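PDB 5U1T: separin from Saccharomyces cerevisiae, which cleaves the MCD1/SCC1 subunit of cohesin as a caspase-like cysteine protease at the onset of anaphase, allowing chromosomes to segregate. Local coordinates for residues A[679-693]-A[731-745]. Sequence-based numbering, arbitrary orientation.
Sequences KIEQALLHASSLINV and LYIKVILLNIKIFNE
E681 reaches L731 and K734 together: its CG lies 3.6 Å from CD2 of L731, the glutamate chain running roughly perpendicular to the leucine, and its carboxylate goes on to a salt bridge, OE2 to K734 NZ 3.1 Å. The lysine is extended beyond CG, which carries its ammonium up to the first helix. One turn on, L684 is a knob in the hole formed by L731, K734, V735 and L738. Its two methyls divide the work, CD1 resting 3.7 Å from K734 CB and CD2 3.8 Å from L738 CB. Helix 680-689 and the stretch 731-745 of helix 729-752 run nearly parallel here, 14° apart with axes 10.1 Å from each other, as two neighbours in the largely helical part of separase, away from the probable catalytic cysteine; helix 642-655 also packs against the first of them. A687 offers CB to L738 CD1, a methyl that also lies against the backbone of S688. In the last turn of helix 680-689, S688 is met by K741, whose NZ donates a hydrogen bond to S688 O and a weak one to S688 OG; E651 gives the ammonium a salt bridge as well. Past the helix, I691 points back at the second helix. CG1 lies opposite the carbonyl carbon (chi1 -73°) and the chain runs on extended, which carries CD1 between K741 CD and I742 CG1, 3.7 Å from the latter, while CG2 packs 3.5 Å from E745 CG.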
loop_
_atom_site.group_PDB
_atom_site.type_symbol
_atom_site.label_atom_id
_atom_site.label_comp_id
_atom_site.label_asym_id
_atom_site.label_seq_id
_atom_site.Cartn_x
_atom_site.Cartn_y
_atom_site.Cartn_z
ATOM N N LYS A 679 18.166 10.191 7.462
ATOM C CA LYS A 679 18.173 8.765 7.757
ATOM C C LYS A 679 17.172 8.088 6.843
ATOM O O LYS A 679 16.276 8.747 6.307
ATOM C CB LYS A 679 17.839 8.477 9.223
ATOM C CG LYS A 679 18.329 7.106 9.694
ATOM C CD LYS A 679 17.667 6.688 11.008
ATOM C CE LYS A 679 16.173 6.398 10.802
ATOM N NZ LYS A 679 15.975 5.385 9.726
ATOM N N ILE A 680 17.321 6.776 6.683
ATOM C CA ILE A 680 16.592 6.029 5.661
ATOM C C ILE A 680 15.088 6.114 5.870
ATOM O O ILE A 680 14.323 6.047 4.908
ATOM C CB ILE A 680 17.013 4.536 5.620
ATOM C CG1 ILE A 680 18.528 4.407 5.757
ATOM C CG2 ILE A 680 16.578 3.891 4.313
ATOM C CD1 ILE A 680 19.299 5.238 4.752
ATOM N N GLU A 681 14.663 6.279 7.119
ATOM C CA GLU A 681 13.236 6.368 7.396
ATOM C C GLU A 681 12.646 7.695 6.913
ATOM O O GLU A 681 11.558 7.724 6.338
ATOM C CB GLU A 681 12.947 6.175 8.883
ATOM C CG GLU A 681 11.815 5.189 9.105
ATOM C CD GLU A 681 11.116 5.326 10.460
ATOM O OE1 GLU A 681 11.771 5.730 11.471
ATOM O OE2 GLU A 681 9.895 5.008 10.504
ATOM N N GLN A 682 13.360 8.791 7.133
ATOM C CA GLN A 682 12.864 10.077 6.696
ATOM C C GLN A 682 12.925 10.206 5.177
ATOM O O GLN A 682 12.084 10.858 4.570
ATOM C CB GLN A 682 13.647 11.200 7.366
ATOM C CG GLN A 682 13.023 11.647 8.675
ATOM C CD GLN A 682 13.019 10.545 9.747
ATOM O OE1 GLN A 682 14.064 9.934 10.048
ATOM N NE2 GLN A 682 11.837 10.289 10.332
ATOM N N ALA A 683 13.921 9.574 4.567
ATOM C CA ALA A 683 14.094 9.624 3.121
ATOM C C ALA A 683 13.006 8.817 2.433
ATOM O O ALA A 683 12.499 9.202 1.380
ATOM C CB ALA A 683 15.460 9.111 2.732
ATOM N N LEU A 684 12.655 7.685 3.034
ATOM C CA LEU A 684 11.554 6.887 2.535
ATOM C C LEU A 684 10.286 7.717 2.607
ATOM O O LEU A 684 9.464 7.714 1.684
ATOM C CB LEU A 684 11.409 5.593 3.333
ATOM C CG LEU A 684 12.260 4.395 2.893
ATOM C CD1 LEU A 684 12.262 3.313 3.973
ATOM C CD2 LEU A 684 11.779 3.818 1.569
ATOM N N LEU A 685 10.144 8.453 3.698
ATOM C CA LEU A 685 8.955 9.256 3.903
ATOM C C LEU A 685 8.850 10.386 2.888
ATOM O O LEU A 685 7.807 10.598 2.290
ATOM C CB LEU A 685 8.948 9.819 5.308
ATOM C CG LEU A 685 7.564 10.212 5.793
ATOM C CD1 LEU A 685 6.771 8.943 5.982
ATOM C CD2 LEU A 685 7.684 11.016 7.091
ATOM N N HIS A 686 9.941 11.106 2.701
ATOM C CA HIS A 686 9.992 12.175 1.728
ATOM C C HIS A 686 9.683 11.637 0.309
ATOM O O HIS A 686 8.842 12.189 -0.416
ATOM C CB HIS A 686 11.370 12.848 1.804
ATOM C CG HIS A 686 11.574 13.960 0.819
ATOM N ND1 HIS A 686 10.568 14.826 0.445
ATOM C CD2 HIS A 686 12.680 14.356 0.140
ATOM C CE1 HIS A 686 11.043 15.698 -0.430
ATOM N NE2 HIS A 686 12.322 15.438 -0.628
ATOM N N ALA A 687 10.331 10.538 -0.069
ATOM C CA ALA A 687 10.231 10.016 -1.430
ATOM C C ALA A 687 8.837 9.464 -1.712
ATOM O O ALA A 687 8.286 9.656 -2.789
ATOM C CB ALA A 687 11.293 8.940 -1.673
ATOM N N SER A 688 8.265 8.779 -0.735
ATOM C CA SER A 688 6.969 8.171 -0.933
ATOM C C SER A 688 5.909 9.220 -1.284
ATOM O O SER A 688 5.023 8.966 -2.093
ATOM C CB SER A 688 6.558 7.391 0.314
ATOM O OG SER A 688 5.597 6.400 0.003
ATOM N N SER A 689 6.015 10.401 -0.692
ATOM C CA SER A 689 4.997 11.424 -0.875
ATOM C C SER A 689 5.070 12.072 -2.253
ATOM O O SER A 689 4.081 12.621 -2.742
ATOM C CB SER A 689 5.123 12.503 0.199
ATOM O OG SER A 689 6.350 13.189 0.067
ATOM N N LEU A 690 6.245 12.018 -2.863
ATOM C CA LEU A 690 6.464 12.688 -4.130
ATOM C C LEU A 690 6.083 11.841 -5.331
ATOM O O LEU A 690 6.375 12.201 -6.451
ATOM C CB LEU A 690 7.922 13.099 -4.252
ATOM C CG LEU A 690 8.329 14.222 -3.307
ATOM C CD1 LEU A 690 9.783 14.619 -3.509
ATOM C CD2 LEU A 690 7.400 15.423 -3.492
ATOM N N ILE A 691 5.416 10.725 -5.108
ATOM C CA ILE A 691 5.240 9.780 -6.190
ATOM C C ILE A 691 4.017 10.092 -7.072
ATOM O O ILE A 691 4.109 9.989 -8.288
ATOM C CB ILE A 691 5.174 8.348 -5.627
ATOM C CG1 ILE A 691 6.574 7.922 -5.170
ATOM C CG2 ILE A 691 4.641 7.364 -6.658
ATOM C CD1 ILE A 691 6.628 6.557 -4.526
ATOM N N ASN A 692 2.906 10.506 -6.465
ATOM C CA ASN A 692 1.644 10.861 -7.145
ATOM C C ASN A 692 1.713 11.537 -8.542
ATOM O O ASN A 692 2.460 12.495 -8.722
ATOM C CB ASN A 692 0.862 11.771 -6.206
ATOM C CG ASN A 692 -0.613 11.779 -6.492
ATOM O OD1 ASN A 692 -1.045 12.187 -7.564
ATOM N ND2 ASN A 692 -1.403 11.350 -5.520
ATOM N N VAL A 693 0.920 11.051 -9.513
ATOM C CA VAL A 693 0.961 11.576 -10.890
ATOM C C VAL A 693 0.588 13.049 -10.949
ATOM O O VAL A 693 1.220 13.833 -11.663
ATOM C CB VAL A 693 0.014 10.811 -11.872
ATOM C CG1 VAL A 693 0.599 9.471 -12.270
ATOM C CG2 VAL A 693 -1.405 10.655 -11.312
ATOM N N LEU A 731 12.368 -1.719 7.868
ATOM C CA LEU A 731 12.744 -0.719 6.879
ATOM C C LEU A 731 12.895 -1.335 5.504
ATOM O O LEU A 731 12.651 -0.685 4.483
ATOM C CB LEU A 731 14.064 -0.041 7.249
ATOM C CG LEU A 731 14.140 0.884 8.455
ATOM C CD1 LEU A 731 15.492 1.579 8.439
ATOM C CD2 LEU A 731 12.996 1.878 8.425
ATOM N N TYR A 732 13.344 -2.581 5.473
ATOM C CA TYR A 732 13.527 -3.253 4.200
ATOM C C TYR A 732 12.165 -3.454 3.548
ATOM O O TYR A 732 12.028 -3.243 2.354
ATOM C CB TYR A 732 14.261 -4.582 4.373
ATOM C CG TYR A 732 14.357 -5.396 3.105
ATOM C CD1 TYR A 732 14.665 -4.798 1.885
ATOM C CD2 TYR A 732 14.146 -6.772 3.127
ATOM C CE1 TYR A 732 14.751 -5.549 0.717
ATOM C CE2 TYR A 732 14.234 -7.530 1.973
ATOM C CZ TYR A 732 14.534 -6.916 0.770
ATOM O OH TYR A 732 14.610 -7.676 -0.373
ATOM N N ILE A 733 11.165 -3.833 4.346
ATOM C CA ILE A 733 9.794 -3.941 3.874
ATOM C C ILE A 733 9.330 -2.594 3.306
ATOM O O ILE A 733 8.677 -2.533 2.250
ATOM C CB ILE A 733 8.844 -4.390 4.999
ATOM C CG1 ILE A 733 9.165 -5.812 5.451
ATOM C CG2 ILE A 733 7.395 -4.314 4.552
ATOM C CD1 ILE A 733 8.841 -6.859 4.443
ATOM N N LYS A 734 9.700 -1.515 3.994
ATOM C CA LYS A 734 9.296 -0.173 3.592
ATOM C C LYS A 734 9.962 0.257 2.282
ATOM O O LYS A 734 9.351 0.967 1.486
ATOM C CB LYS A 734 9.600 0.829 4.710
ATOM C CG LYS A 734 8.522 0.884 5.794
ATOM C CD LYS A 734 8.980 1.678 7.013
ATOM C CE LYS A 734 7.859 1.823 8.044
ATOM N NZ LYS A 734 8.128 2.914 9.054
ATOM N N VAL A 735 11.202 -0.179 2.061
ATOM C CA VAL A 735 11.903 0.055 0.795
ATOM C C VAL A 735 11.171 -0.624 -0.379
ATOM O O VAL A 735 10.926 -0.007 -1.417
ATOM C CB VAL A 735 13.384 -0.444 0.870
ATOM C CG1 VAL A 735 13.970 -0.671 -0.505
ATOM C CG2 VAL A 735 14.247 0.540 1.650
ATOM N N ILE A 736 10.819 -1.891 -0.205
ATOM C CA ILE A 736 10.129 -2.627 -1.245
ATOM C C ILE A 736 8.805 -1.951 -1.543
ATOM O O ILE A 736 8.441 -1.786 -2.697
ATOM C CB ILE A 736 9.892 -4.096 -0.853
ATOM C CG1 ILE A 736 11.220 -4.799 -0.574
ATOM C CG2 ILE A 736 9.183 -4.830 -1.962
ATOM C CD1 ILE A 736 11.060 -6.270 -0.196
ATOM N N LEU A 737 8.095 -1.540 -0.496
ATOM C CA LEU A 737 6.836 -0.819 -0.672
ATOM C C LEU A 737 7.022 0.483 -1.454
ATOM O O LEU A 737 6.150 0.861 -2.231
ATOM C CB LEU A 737 6.187 -0.517 0.677
ATOM C CG LEU A 737 5.641 -1.709 1.458
ATOM C CD1 LEU A 737 5.229 -1.268 2.855
ATOM C CD2 LEU A 737 4.480 -2.368 0.739
ATOM N N LEU A 738 8.147 1.168 -1.245
ATOM C CA LEU A 738 8.429 2.396 -1.984
ATOM C C LEU A 738 8.506 2.100 -3.475
ATOM O O LEU A 738 7.926 2.809 -4.303
ATOM C CB LEU A 738 9.736 3.044 -1.516
ATOM C CG LEU A 738 10.151 4.276 -2.321
ATOM C CD1 LEU A 738 9.311 5.470 -1.932
ATOM C CD2 LEU A 738 11.627 4.569 -2.180
ATOM N N ASN A 739 9.238 1.041 -3.805
ATOM C CA ASN A 739 9.476 0.683 -5.189
ATOM C C ASN A 739 8.213 0.128 -5.826
ATOM O O ASN A 739 8.019 0.253 -7.020
ATOM C CB ASN A 739 10.630 -0.311 -5.294
ATOM C CG ASN A 739 11.998 0.353 -5.110
ATOM O OD1 ASN A 739 12.438 0.585 -3.982
ATOM N ND2 ASN A 739 12.679 0.641 -6.211
ATOM N N ILE A 740 7.351 -0.472 -5.020
ATOM C CA ILE A 740 6.065 -0.932 -5.499
ATOM C C ILE A 740 5.234 0.275 -5.922
ATOM O O ILE A 740 4.644 0.306 -7.007
ATOM C CB ILE A 740 5.328 -1.747 -4.426
ATOM C CG1 ILE A 740 5.981 -3.131 -4.290
ATOM C CG2 ILE A 740 3.840 -1.839 -4.745
ATOM C CD1 ILE A 740 5.400 -4.030 -3.197
ATOM N N LYS A 741 5.222 1.283 -5.059
ATOM C CA LYS A 741 4.478 2.505 -5.312
ATOM C C LYS A 741 5.025 3.253 -6.530
ATOM O O LYS A 741 4.262 3.862 -7.263
ATOM C CB LYS A 741 4.513 3.405 -4.078
ATOM C CG LYS A 741 3.398 4.412 -3.978
ATOM C CD LYS A 741 3.653 5.365 -2.843
ATOM C CE LYS A 741 2.631 6.465 -2.812
ATOM N NZ LYS A 741 3.019 7.515 -1.855
ATOM N N ILE A 742 6.336 3.211 -6.747
ATOM C CA ILE A 742 6.910 3.893 -7.894
ATOM C C ILE A 742 6.409 3.248 -9.178
ATOM O O ILE A 742 5.905 3.936 -10.060
ATOM C CB ILE A 742 8.440 3.879 -7.872
ATOM C CG1 ILE A 742 8.974 4.798 -6.768
ATOM C CG2 ILE A 742 8.977 4.350 -9.192
ATOM C CD1 ILE A 742 10.482 4.735 -6.592
ATOM N N PHE A 743 6.510 1.923 -9.258
ATOM C CA PHE A 743 6.046 1.180 -10.435
ATOM C C PHE A 743 4.535 1.267 -10.679
ATOM O O PHE A 743 4.092 1.205 -11.813
ATOM C CB PHE A 743 6.454 -0.297 -10.330
ATOM C CG PHE A 743 7.906 -0.537 -10.603
ATOM C CD1 PHE A 743 8.514 0.016 -11.717
ATOM C CD2 PHE A 743 8.671 -1.293 -9.735
ATOM C CE1 PHE A 743 9.872 -0.187 -11.965
ATOM C CE2 PHE A 743 10.030 -1.497 -9.969
ATOM C CZ PHE A 743 10.632 -0.943 -11.091
ATOM N N ASN A 744 3.756 1.403 -9.612
ATOM C CA ASN A 744 2.317 1.565 -9.722
ATOM C C ASN A 744 1.937 2.896 -10.363
ATOM O O ASN A 744 1.037 2.952 -11.198
ATOM C CB ASN A 744 1.658 1.451 -8.344
ATOM C CG ASN A 744 1.006 0.106 -8.117
ATOM O OD1 ASN A 744 0.849 -0.688 -9.044
ATOM N ND2 ASN A 744 0.613 -0.159 -6.879
ATOM N N GLU A 745 2.616 3.969 -9.972
ATOM C CA GLU A 745 2.293 5.270 -10.535
ATOM C C GLU A 745 2.896 5.418 -11.916
ATOM O O GLU A 745 2.366 6.139 -12.764
ATOM C CB GLU A 745 2.762 6.390 -9.623
ATOM C CG GLU A 745 1.775 6.630 -8.516
ATOM C CD GLU A 745 0.685 7.588 -8.920
ATOM O OE1 GLU A 745 -0.502 7.287 -8.694
ATOM O OE2 GLU A 745 1.018 8.658 -9.444
#